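Local coordinates for protein acetylserotonin O-methyltransferase (Homo sapiens, PDB 4A6D) that catalyses the last step of melatonin synthesis, transferring the methyl group of S-adenosylmethionine to N-acetylserotonin, at residues Gly127-Leu132 / Glu140-Ala145; Leu254-Asp259 / Leu301-Gln306; Glu308-Glu311 / Thr315-His318. One frame throughout, in Å; residues are numbered along the deposited sequence.

Contact 1 (Gly127-Leu132 / Glu140-Ala145). With SAM (S-adenosylmethionine), chain D.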
loop_
_atom_site.group_PDB
_atom_site.type_symbol
_atom_site.label_atom_id
_atom_site.label_comp_id
_atom_site.label_asym_id
_atom_site.label_seq_id
_atom_site.Cartn_x
_atom_site.Cartn_y
_atom_site.Cartn_z
ATOM N N GLY A 127 20.302 -2.029 5.988
ATOM C CA GLY A 127 20.004 -2.190 7.403
ATOM C C GLY A 127 19.899 -0.868 8.134
ATOM O O GLY A 127 20.151 -0.809 9.346
ATOM N N ARG A 128 19.484 0.197 7.421
ATOM C CA ARG A 128 19.354 1.531 8.021
ATOM C C ARG A 128 18.155 2.341 7.480
ATOM O O ARG A 128 17.651 2.036 6.397
ATOM C CB ARG A 128 20.691 2.323 7.897
ATOM C CG ARG A 128 21.077 2.696 6.461
ATOM C CD ARG A 128 22.321 3.557 6.396
ATOM N NE ARG A 128 23.466 2.810 5.874
ATOM C CZ ARG A 128 24.089 3.083 4.731
ATOM N NH1 ARG A 128 23.696 4.104 3.980
ATOM N NH2 ARG A 128 25.117 2.343 4.338
ATOM N N ASN A 129 17.734 3.393 8.224
ATOM C CA ASN A 129 16.653 4.293 7.823
ATOM C C ASN A 129 16.983 5.159 6.582
ATOM O O ASN A 129 18.155 5.318 6.234
ATOM C CB ASN A 129 16.143 5.117 8.986
ATOM C CG ASN A 129 16.992 6.290 9.413
ATOM O OD1 ASN A 129 17.164 7.263 8.676
ATOM N ND2 ASN A 129 17.389 6.298 10.678
ATOM N N GLN A 130 15.943 5.702 5.922
ATOM C CA GLN A 130 16.081 6.429 4.664
ATOM C C GLN A 130 15.585 7.886 4.642
ATOM O O GLN A 130 15.137 8.340 3.591
ATOM C CB GLN A 130 15.435 5.625 3.509
ATOM C CG GLN A 130 15.664 4.120 3.531
ATOM C CD GLN A 130 17.072 3.739 3.178
ATOM O OE1 GLN A 130 17.941 3.591 4.036
ATOM N NE2 GLN A 130 17.319 3.540 1.910
ATOM N N TYR A 131 15.676 8.627 5.749
ATOM C CA TYR A 131 15.237 10.031 5.740
ATOM C C TYR A 131 16.045 10.895 4.760
ATOM O O TYR A 131 15.471 11.768 4.097
ATOM C CB TYR A 131 15.271 10.645 7.151
ATOM C CG TYR A 131 14.019 10.373 7.951
ATOM C CD1 TYR A 131 12.865 11.134 7.765
ATOM C CD2 TYR A 131 13.994 9.379 8.923
ATOM C CE1 TYR A 131 11.698 10.869 8.483
ATOM C CE2 TYR A 131 12.847 9.133 9.678
ATOM C CZ TYR A 131 11.697 9.871 9.445
ATOM O OH TYR A 131 10.579 9.620 10.205
ATOM N N LEU A 132 17.366 10.643 4.658
ATOM C CA LEU A 132 18.216 11.381 3.731
ATOM C C LEU A 132 17.882 11.028 2.268
ATOM O O LEU A 132 17.860 11.922 1.413
ATOM C CB LEU A 132 19.713 11.161 4.030
ATOM C CG LEU A 132 20.673 12.119 3.284
ATOM C CD1 LEU A 132 21.087 13.285 4.157
ATOM C CD2 LEU A 132 21.888 11.386 2.742
ATOM N N GLU A 140 21.062 12.122 11.421
ATOM C CA GLU A 140 22.110 11.798 12.416
ATOM C C GLU A 140 21.640 11.904 13.891
ATOM O O GLU A 140 22.163 11.220 14.775
ATOM C CB GLU A 140 23.402 12.581 12.149
ATOM C CG GLU A 140 24.130 12.106 10.899
ATOM C CD GLU A 140 25.492 12.731 10.662
ATOM O OE1 GLU A 140 26.336 12.705 11.589
ATOM O OE2 GLU A 140 25.721 13.234 9.538
ATOM N N GLU A 141 20.632 12.762 14.119
ATOM C CA GLU A 141 19.869 12.995 15.346
ATOM C C GLU A 141 18.434 12.685 14.851
ATOM O O GLU A 141 17.899 13.438 14.021
ATOM C CB GLU A 141 20.000 14.464 15.815
ATOM C CG GLU A 141 21.435 14.967 15.986
ATOM C CD GLU A 141 22.184 14.591 17.259
ATOM O OE1 GLU A 141 21.558 14.035 18.194
ATOM O OE2 GLU A 141 23.403 14.878 17.326
ATOM N N LEU A 142 17.878 11.514 15.246
ATOM C CA LEU A 142 16.579 10.996 14.778
ATOM C C LEU A 142 15.389 11.966 14.715
ATOM O O LEU A 142 14.739 12.074 13.664
ATOM C CB LEU A 142 16.203 9.692 15.506
ATOM C CG LEU A 142 14.989 8.896 14.982
ATOM C CD1 LEU A 142 15.122 8.571 13.472
ATOM C CD2 LEU A 142 14.750 7.657 15.839
ATOM N N PHE A 143 15.112 12.659 15.834
ATOM C CA PHE A 143 13.986 13.582 15.952
ATOM C C PHE A 143 14.086 14.943 15.201
ATOM O O PHE A 143 13.037 15.513 14.882
ATOM C CB PHE A 143 13.428 13.648 17.396
ATOM C CG PHE A 143 12.574 12.435 17.713
ATOM C CD1 PHE A 143 11.226 12.399 17.362
ATOM C CD2 PHE A 143 13.133 11.300 18.296
ATOM C CE1 PHE A 143 10.440 11.274 17.646
ATOM C CE2 PHE A 143 12.348 10.171 18.561
ATOM C CZ PHE A 143 11.009 10.168 18.233
ATOM N N THR A 144 15.306 15.412 14.825
ATOM C CA THR A 144 15.409 16.633 13.997
ATOM C C THR A 144 14.952 16.307 12.560
ATOM O O THR A 144 14.432 17.184 11.857
ATOM C CB THR A 144 16.785 17.362 14.084
ATOM O OG1 THR A 144 17.822 16.587 13.476
ATOM C CG2 THR A 144 17.160 17.788 15.501
ATOM N N ALA A 145 15.116 15.028 12.146
ATOM C CA ALA A 145 14.666 14.514 10.848
ATOM C C ALA A 145 13.134 14.303 10.876
ATOM O O ALA A 145 12.455 14.643 9.900
ATOM C CB ALA A 145 15.370 13.207 10.527
HETATM N N SAM D . 4.888 8.560 24.238
HETATM C CA SAM D . 4.165 9.145 23.087
HETATM C C SAM D . 3.101 8.262 22.402
HETATM O O SAM D . 3.240 7.058 22.457
HETATM O OXT SAM D . 2.091 8.727 21.782
HETATM C CB SAM D . 5.214 9.656 22.132
HETATM C CG SAM D . 6.006 8.544 21.435
HETATM S SD SAM D . 7.140 9.330 20.233
HETATM C CE SAM D . 7.555 7.955 19.241
HETATM C "C5'" SAM D . 8.731 9.391 21.120
HETATM C "C4'" SAM D . 8.676 10.668 21.971
HETATM O "O4'" SAM D . 9.957 10.764 22.567
HETATM C "C3'" SAM D . 8.464 11.968 21.103
HETATM O "O3'" SAM D . 7.407 12.783 21.635
HETATM C "C2'" SAM D . 9.881 12.630 21.144
HETATM O "O2'" SAM D . 9.955 14.052 21.040
HETATM C "C1'" SAM D . 10.384 12.150 22.517
HETATM N N9 SAM D . 11.856 12.207 22.638
HETATM C C8 SAM D . 12.783 11.753 21.703
HETATM N N7 SAM D . 13.990 11.951 22.143
HETATM C C5 SAM D . 13.931 12.604 23.369
HETATM C C6 SAM D . 14.864 13.097 24.301
HETATM N N6 SAM D . 16.184 12.895 24.073
HETATM N N1 SAM D . 14.417 13.674 25.473
HETATM C C2 SAM D . 13.111 13.875 25.702
HETATM N N3 SAM D . 12.202 13.427 24.824
HETATM C C4 SAM D . 12.545 12.754 23.708
#
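Tyr-131 and Ala-145 carry the apolar part of this contact, and their CA atoms, 6.8 Å apart, mark the nearest approach of the two backbones. The Ala-145 methyl lies 4.0 Å above the tyrosine ring plane and off-centre, its CB meeting Tyr-131 CG at 4.1 Å, which is a CB packed on the root of the ring and not over its middle. Leu-142 joins from an oblique direction. Its CG stands anti to the backbone N (chi1 -170°), which brings CD1 nearer the other segment; Leu-142 CD1 then lies 4.5 Å from Tyr-131 CE2 and 4.3 Å from Asn-129 ND2.

Polar interactions run within or beyond the pair of segments, and no hydrogen bond links one to the other. Thr-144 OG1 donates to Glu-141 O at 3.2 Å, tilted 25° from the carbonyl plane. Asn-129 ND2 is hydrogen-bonded to Thr-307 O, while Asn-129 OD1 lies in the plane of the Tyr-131 ring, at its edge.

Ligand packing is the task of Phe-143, which does not touch 127-132 and packs on the cofactor instead. One face of its ring meets the ligand: C2' of S-adenosylmethionine sits 3.8 Å above the plane toward the rim, and Phe-143 CD2 comes within 3.5 Å of adenine C8. Tyr-147, whose ring meets that of Phe-143, hydrogen-bonds the same cofactor.

With no hydrogen bond across the interface, the contact rests on apolar packing, and its chemistry implies a short apolar bridge between helix 131-135 and helix 142-146, the latter presenting Phe-143 to the ribose and adenine.

Contact 2 (Leu254-Asp259 / Leu301-Gln306). With SAM (S-adenosylmethionine), chain D.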
loop_
_atom_site.group_PDB
_atom_site.type_symbol
_atom_site.label_atom_id
_atom_site.label_comp_id
_atom_site.label_asym_id
_atom_site.label_seq_id
_atom_site.Cartn_x
_atom_site.Cartn_y
_atom_site.Cartn_z
ATOM N N LEU A 254 11.275 3.140 23.512
ATOM C CA LEU A 254 12.286 2.092 23.308
ATOM C C LEU A 254 12.374 1.553 21.867
ATOM O O LEU A 254 13.465 1.307 21.350
ATOM C CB LEU A 254 12.098 0.948 24.353
ATOM C CG LEU A 254 12.375 1.299 25.828
ATOM C CD1 LEU A 254 12.260 0.067 26.722
ATOM C CD2 LEU A 254 13.761 1.951 26.018
ATOM N N HIS A 255 11.243 1.424 21.201
ATOM C CA HIS A 255 11.243 0.921 19.822
ATOM C C HIS A 255 11.962 1.840 18.804
ATOM O O HIS A 255 12.308 1.366 17.722
ATOM C CB HIS A 255 9.823 0.497 19.377
ATOM C CG HIS A 255 8.920 1.634 19.006
ATOM N ND1 HIS A 255 7.811 1.438 18.198
ATOM C CD2 HIS A 255 8.993 2.947 19.323
ATOM C CE1 HIS A 255 7.268 2.637 18.039
ATOM N NE2 HIS A 255 7.930 3.566 18.719
ATOM N N ASP A 256 12.214 3.133 19.159
ATOM C CA ASP A 256 12.877 4.089 18.249
ATOM C C ASP A 256 14.378 3.905 18.195
ATOM O O ASP A 256 15.035 4.462 17.308
ATOM C CB ASP A 256 12.618 5.547 18.690
ATOM C CG ASP A 256 11.176 6.036 18.712
ATOM O OD1 ASP A 256 10.398 5.644 17.806
ATOM O OD2 ASP A 256 10.858 6.913 19.567
ATOM N N TRP A 257 14.931 3.188 19.181
ATOM C CA TRP A 257 16.366 3.073 19.359
ATOM C C TRP A 257 16.897 1.667 19.417
ATOM O O TRP A 257 16.183 0.743 19.788
ATOM C CB TRP A 257 16.774 3.793 20.663
ATOM C CG TRP A 257 16.128 5.131 20.919
ATOM C CD1 TRP A 257 15.187 5.420 21.868
ATOM C CD2 TRP A 257 16.406 6.365 20.236
ATOM N NE1 TRP A 257 14.882 6.766 21.838
ATOM C CE2 TRP A 257 15.594 7.363 20.824
ATOM C CE3 TRP A 257 17.302 6.736 19.213
ATOM C CZ2 TRP A 257 15.639 8.706 20.413
ATOM C CZ3 TRP A 257 17.367 8.075 18.817
ATOM C CH2 TRP A 257 16.542 9.042 19.412
ATOM N N ALA A 258 18.189 1.530 19.143
ATOM C CA ALA A 258 18.946 0.294 19.227
ATOM C C ALA A 258 19.223 -0.050 20.719
ATOM O O ALA A 258 19.050 0.798 21.608
ATOM C CB ALA A 258 20.251 0.446 18.458
ATOM N N ASP A 259 19.617 -1.306 20.999
ATOM C CA ASP A 259 19.886 -1.784 22.361
ATOM C C ASP A 259 20.736 -0.911 23.253
ATOM O O ASP A 259 20.358 -0.680 24.405
ATOM C CB ASP A 259 20.380 -3.235 22.356
ATOM C CG ASP A 259 19.298 -4.243 22.011
ATOM O OD1 ASP A 259 18.224 -3.823 21.519
ATOM O OD2 ASP A 259 19.526 -5.450 22.220
ATOM N N LEU A 301 9.542 -3.560 10.855
ATOM C CA LEU A 301 10.101 -3.209 9.559
ATOM C C LEU A 301 9.970 -1.703 9.321
ATOM O O LEU A 301 10.923 -1.090 8.838
ATOM C CB LEU A 301 9.481 -4.047 8.449
ATOM C CG LEU A 301 10.140 -3.959 7.057
ATOM C CD1 LEU A 301 11.660 -4.198 7.100
ATOM C CD2 LEU A 301 9.473 -4.895 6.107
ATOM N N ASN A 302 8.854 -1.095 9.772
ATOM C CA ASN A 302 8.676 0.352 9.733
ATOM C C ASN A 302 9.736 1.082 10.617
ATOM O O ASN A 302 10.080 2.227 10.331
ATOM C CB ASN A 302 7.271 0.751 10.181
ATOM C CG ASN A 302 7.070 2.252 10.085
ATOM O OD1 ASN A 302 7.240 2.866 9.023
ATOM N ND2 ASN A 302 6.870 2.903 11.209
ATOM N N MET A 303 10.234 0.435 11.694
ATOM C CA MET A 303 11.269 1.018 12.559
ATOM C C MET A 303 12.617 0.962 11.835
ATOM O O MET A 303 13.433 1.859 12.012
ATOM C CB MET A 303 11.339 0.327 13.940
ATOM C CG MET A 303 10.110 0.543 14.825
ATOM S SD MET A 303 9.809 2.251 15.382
ATOM C CE MET A 303 8.595 2.765 14.200
ATOM N N LEU A 304 12.858 -0.090 11.048
ATOM C CA LEU A 304 14.079 -0.233 10.268
ATOM C C LEU A 304 14.115 0.864 9.189
ATOM O O LEU A 304 15.126 1.549 9.047
ATOM C CB LEU A 304 14.190 -1.639 9.623
ATOM C CG LEU A 304 15.336 -1.822 8.605
ATOM C CD1 LEU A 304 16.713 -1.737 9.289
ATOM C CD2 LEU A 304 15.211 -3.116 7.869
ATOM N N VAL A 305 12.991 1.052 8.488
ATOM C CA VAL A 305 12.804 2.045 7.421
ATOM C C VAL A 305 12.866 3.488 7.957
ATOM O O VAL A 305 13.418 4.352 7.287
ATOM C CB VAL A 305 11.476 1.745 6.660
ATOM C CG1 VAL A 305 11.060 2.891 5.749
ATOM C CG2 VAL A 305 11.582 0.457 5.862
ATOM N N GLN A 306 12.330 3.738 9.158
ATOM C CA GLN A 306 12.245 5.086 9.713
ATOM C C GLN A 306 13.167 5.458 10.900
ATOM O O GLN A 306 13.933 6.404 10.775
ATOM C CB GLN A 306 10.779 5.454 9.995
ATOM C CG GLN A 306 10.038 5.907 8.738
ATOM C CD GLN A 306 8.649 6.391 9.053
ATOM O OE1 GLN A 306 8.420 7.538 9.457
ATOM N NE2 GLN A 306 7.689 5.529 8.855
HETATM N N SAM D . 4.888 8.560 24.238
HETATM C CA SAM D . 4.165 9.145 23.087
HETATM C C SAM D . 3.101 8.262 22.402
HETATM O O SAM D . 3.240 7.058 22.457
HETATM O OXT SAM D . 2.091 8.727 21.782
HETATM C CB SAM D . 5.214 9.656 22.132
HETATM C CG SAM D . 6.006 8.544 21.435
HETATM S SD SAM D . 7.140 9.330 20.233
HETATM C CE SAM D . 7.555 7.955 19.241
HETATM C "C5'" SAM D . 8.731 9.391 21.120
HETATM C "C4'" SAM D . 8.676 10.668 21.971
HETATM O "O4'" SAM D . 9.957 10.764 22.567
HETATM C "C3'" SAM D . 8.464 11.968 21.103
HETATM O "O3'" SAM D . 7.407 12.783 21.635
HETATM C "C2'" SAM D . 9.881 12.630 21.144
HETATM O "O2'" SAM D . 9.955 14.052 21.040
HETATM C "C1'" SAM D . 10.384 12.150 22.517
HETATM N N9 SAM D . 11.856 12.207 22.638
HETATM C C8 SAM D . 12.783 11.753 21.703
HETATM N N7 SAM D . 13.990 11.951 22.143
HETATM C C5 SAM D . 13.931 12.604 23.369
HETATM C C6 SAM D . 14.864 13.097 24.301
HETATM N N6 SAM D . 16.184 12.895 24.073
HETATM N N1 SAM D . 14.417 13.674 25.473
HETATM C C2 SAM D . 13.111 13.875 25.702
HETATM N N3 SAM D . 12.202 13.427 24.824
HETATM C C4 SAM D . 12.545 12.754 23.708
#
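The His-255 ring has Met-303 SD over one face and the transferable methyl of S-adenosylmethionine, CE, at its edge near the ring plane. The sulfur is 3.7 Å from the ring centroid and 15° off the normal, a sulfur-aromatic contact, with ND1 of His-255 its nearest ring atom at 3.5 Å. Trp-257 is flanked by Asp-256 CB on one face, while cofactor N7 lies at its edge, 4.0 Å from Trp-257 CZ2.

Met-303 reaches the histidine through a chain bent at chi2 and chi3 (-66° and 98°), which folds SD back to 3.5 Å from His-255 O as well. ND1 of His-255 is also hydrogen-bonded to Glu-311, which probably limits the ring's rotation. Asp-256 OD2 closes on the methyl carbon, 3.5 Å from cofactor CE. Within 301-306, Gln-306 NE2 donates to Asn-302 OD1 at 2.7 Å, tying together two substrate-binding side chains.

An alanine in place of His-255 would probably leave the Met-303 sulfur without its ring face and Glu-311 without its partner.

A presumed catalytic histidine beside the methyl donor, with substrate-binding Asn-302 and Gln-306 on the facing segment, marks the active site of this cation-independent O-methyltransferase.

Contact 3 (Glu308-Glu311 / Thr315-His318). With SO4 (sulfate ion), chain E.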
loop_
_atom_site.group_PDB
_atom_site.type_symbol
_atom_site.label_atom_id
_atom_site.label_comp_id
_atom_site.label_asym_id
_atom_site.label_seq_id
_atom_site.Cartn_x
_atom_site.Cartn_y
_atom_site.Cartn_z
ATOM N N GLU A 308 15.789 4.048 14.399
ATOM C CA GLU A 308 17.058 3.340 14.633
ATOM C C GLU A 308 16.785 2.039 15.387
ATOM O O GLU A 308 17.716 1.278 15.667
ATOM C CB GLU A 308 17.993 4.211 15.468
ATOM C CG GLU A 308 18.733 5.281 14.684
ATOM C CD GLU A 308 19.480 6.298 15.533
ATOM O OE1 GLU A 308 19.549 6.126 16.776
ATOM O OE2 GLU A 308 19.988 7.282 14.947
ATOM N N GLY A 309 15.508 1.767 15.641
ATOM C CA GLY A 309 15.089 0.604 16.410
ATOM C C GLY A 309 14.423 -0.546 15.691
ATOM O O GLY A 309 14.681 -0.821 14.524
ATOM N N GLN A 310 13.567 -1.237 16.428
ATOM C CA GLN A 310 12.880 -2.466 16.038
ATOM C C GLN A 310 11.818 -2.706 17.078
ATOM O O GLN A 310 11.852 -2.090 18.156
ATOM C CB GLN A 310 13.892 -3.655 16.108
ATOM C CG GLN A 310 14.621 -3.752 17.464
ATOM C CD GLN A 310 15.671 -4.832 17.649
ATOM O OE1 GLN A 310 16.790 -4.562 18.147
ATOM N NE2 GLN A 310 15.288 -6.088 17.435
ATOM N N GLU A 311 10.902 -3.626 16.786
ATOM C CA GLU A 311 9.953 -4.085 17.792
ATOM C C GLU A 311 10.656 -5.254 18.509
ATOM O O GLU A 311 11.620 -5.812 17.975
ATOM C CB GLU A 311 8.581 -4.455 17.188
ATOM C CG GLU A 311 7.844 -3.260 16.571
ATOM C CD GLU A 311 7.576 -2.038 17.432
ATOM O OE1 GLU A 311 7.391 -2.185 18.663
ATOM O OE2 GLU A 311 7.559 -0.921 16.869
ATOM N N THR A 315 10.995 -11.378 26.159
ATOM C CA THR A 315 12.310 -11.815 26.633
ATOM C C THR A 315 13.376 -10.723 26.351
ATOM O O THR A 315 14.232 -10.468 27.198
ATOM C CB THR A 315 12.631 -13.169 25.982
ATOM O OG1 THR A 315 11.754 -14.165 26.522
ATOM C CG2 THR A 315 14.044 -13.602 26.195
ATOM N N HIS A 316 13.306 -10.088 25.151
ATOM C CA HIS A 316 14.232 -9.033 24.749
ATOM C C HIS A 316 14.102 -7.822 25.672
ATOM O O HIS A 316 15.122 -7.330 26.162
ATOM C CB HIS A 316 14.034 -8.665 23.281
ATOM C CG HIS A 316 15.164 -7.879 22.668
ATOM N ND1 HIS A 316 15.242 -7.693 21.300
ATOM C CD2 HIS A 316 16.217 -7.246 23.255
ATOM C CE1 HIS A 316 16.332 -6.971 21.097
ATOM N NE2 HIS A 316 16.946 -6.676 22.248
ATOM N N TYR A 317 12.858 -7.390 25.970
ATOM C CA TYR A 317 12.583 -6.288 26.909
ATOM C C TYR A 317 13.033 -6.670 28.300
ATOM O O TYR A 317 13.561 -5.816 29.007
ATOM C CB TYR A 317 11.108 -5.880 26.918
ATOM C CG TYR A 317 10.696 -5.050 25.716
ATOM C CD1 TYR A 317 11.157 -3.747 25.550
ATOM C CD2 TYR A 317 9.825 -5.562 24.753
ATOM C CE1 TYR A 317 10.748 -2.966 24.471
ATOM C CE2 TYR A 317 9.408 -4.788 23.666
ATOM C CZ TYR A 317 9.868 -3.489 23.535
ATOM O OH TYR A 317 9.483 -2.719 22.467
ATOM N N HIS A 318 12.935 -7.972 28.643
ATOM C CA HIS A 318 13.400 -8.513 29.916
ATOM C C HIS A 318 14.911 -8.411 30.031
ATOM O O HIS A 318 15.360 -7.953 31.063
ATOM C CB HIS A 318 12.916 -9.973 30.132
ATOM C CG HIS A 318 13.035 -10.453 31.550
ATOM N ND1 HIS A 318 12.559 -11.704 31.932
ATOM C CD2 HIS A 318 13.543 -9.834 32.642
ATOM C CE1 HIS A 318 12.793 -11.803 33.230
ATOM N NE2 HIS A 318 13.391 -10.705 33.704
HETATM S S SO4 E . 13.257 -10.779 37.407
HETATM O O1 SO4 E . 12.529 -12.034 37.164
HETATM O O2 SO4 E . 12.480 -9.695 36.820
HETATM O O3 SO4 E . 13.481 -10.531 38.860
HETATM O O4 SO4 E . 14.569 -10.840 36.736
HETATM O O HOH W 1 11.509 -2.163 21.078
HETATM O O HOH W 2 8.031 -3.912 20.537
#
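Gln-310 and His-316 approach each other from opposite directions and form the closely packed part of this contact, although both are partly exposed. The glutamine amide meets one corner of the imidazole: OE1 of Gln-310 is 3.8 Å from CE1 of His-316, and NE2 of Gln-310 is nearly as close to that carbon. Amide and ring planes stand 80° apart, and the oxygen approaches the ring obliquely, so this is van der Waals packing and not a stack. Gln-310 gets there by an extended chain beyond CG, and His-316 by placing CG anti to its backbone N (chi1 -164°). NE2 of His-316 is hydrogen-bonded to Asp-259.

The looser part lies deeper, between the buried side chains of Glu-311 and Tyr-317, where water takes the place of direct contact. Glu-311 OE1 and Tyr-317 OH are 4.4 Å apart, too far for a direct bond, and one water spans them: it accepts from Tyr-317 OH at 2.7 Å and donates to Glu-311 OE1 at 2.6 Å. A second water donates both to Gln-310 O, at 2.9 Å, and to Tyr-317 OH. The phenol oxygen therefore receives one water hydrogen and gives its own to the other, making a hydrated junction.

On the exposed side, His-318 does not meet the loop segment. Its ring stacks on Phe-329, and its NE2 donates at 3.3 Å, with an N-H...O angle of 162°, to O4 of a sulfate, probably from the crystallisation liquor, which Asp-328 N and Phe-329 N also hold; a second bond to O2 is weak.

Tyr-317 and its water lie behind Glu-311, the partner of His-255, the presumed proton donor/acceptor; the histidine-glutamate pair itself is consistent with the active sites of this O-methyltransferase family.

How the contacts relate
Contacts 1 and 2 are buried and both touch the cofactor, whereas contact 3 is partly buried and has an exposed side. They differ in chemistry accordingly: apolar side chains around a tyrosine ring in the first, sulfur over an imidazole in the second, water bridges in the third. Contacts 1 and 2 join where Tyr-131 OH lies 3.1 Å from Gln-306 OE1, a probable hydrogen bond to a substrate-binding residue. Contacts 2 and 3, their centres about 9 Å apart, involve the successive helices 294-305 and 314-324; two side-chain hydrogen bonds join them, and Trp-257 CE3 packs 3.4 Å from Glu-308 OE1.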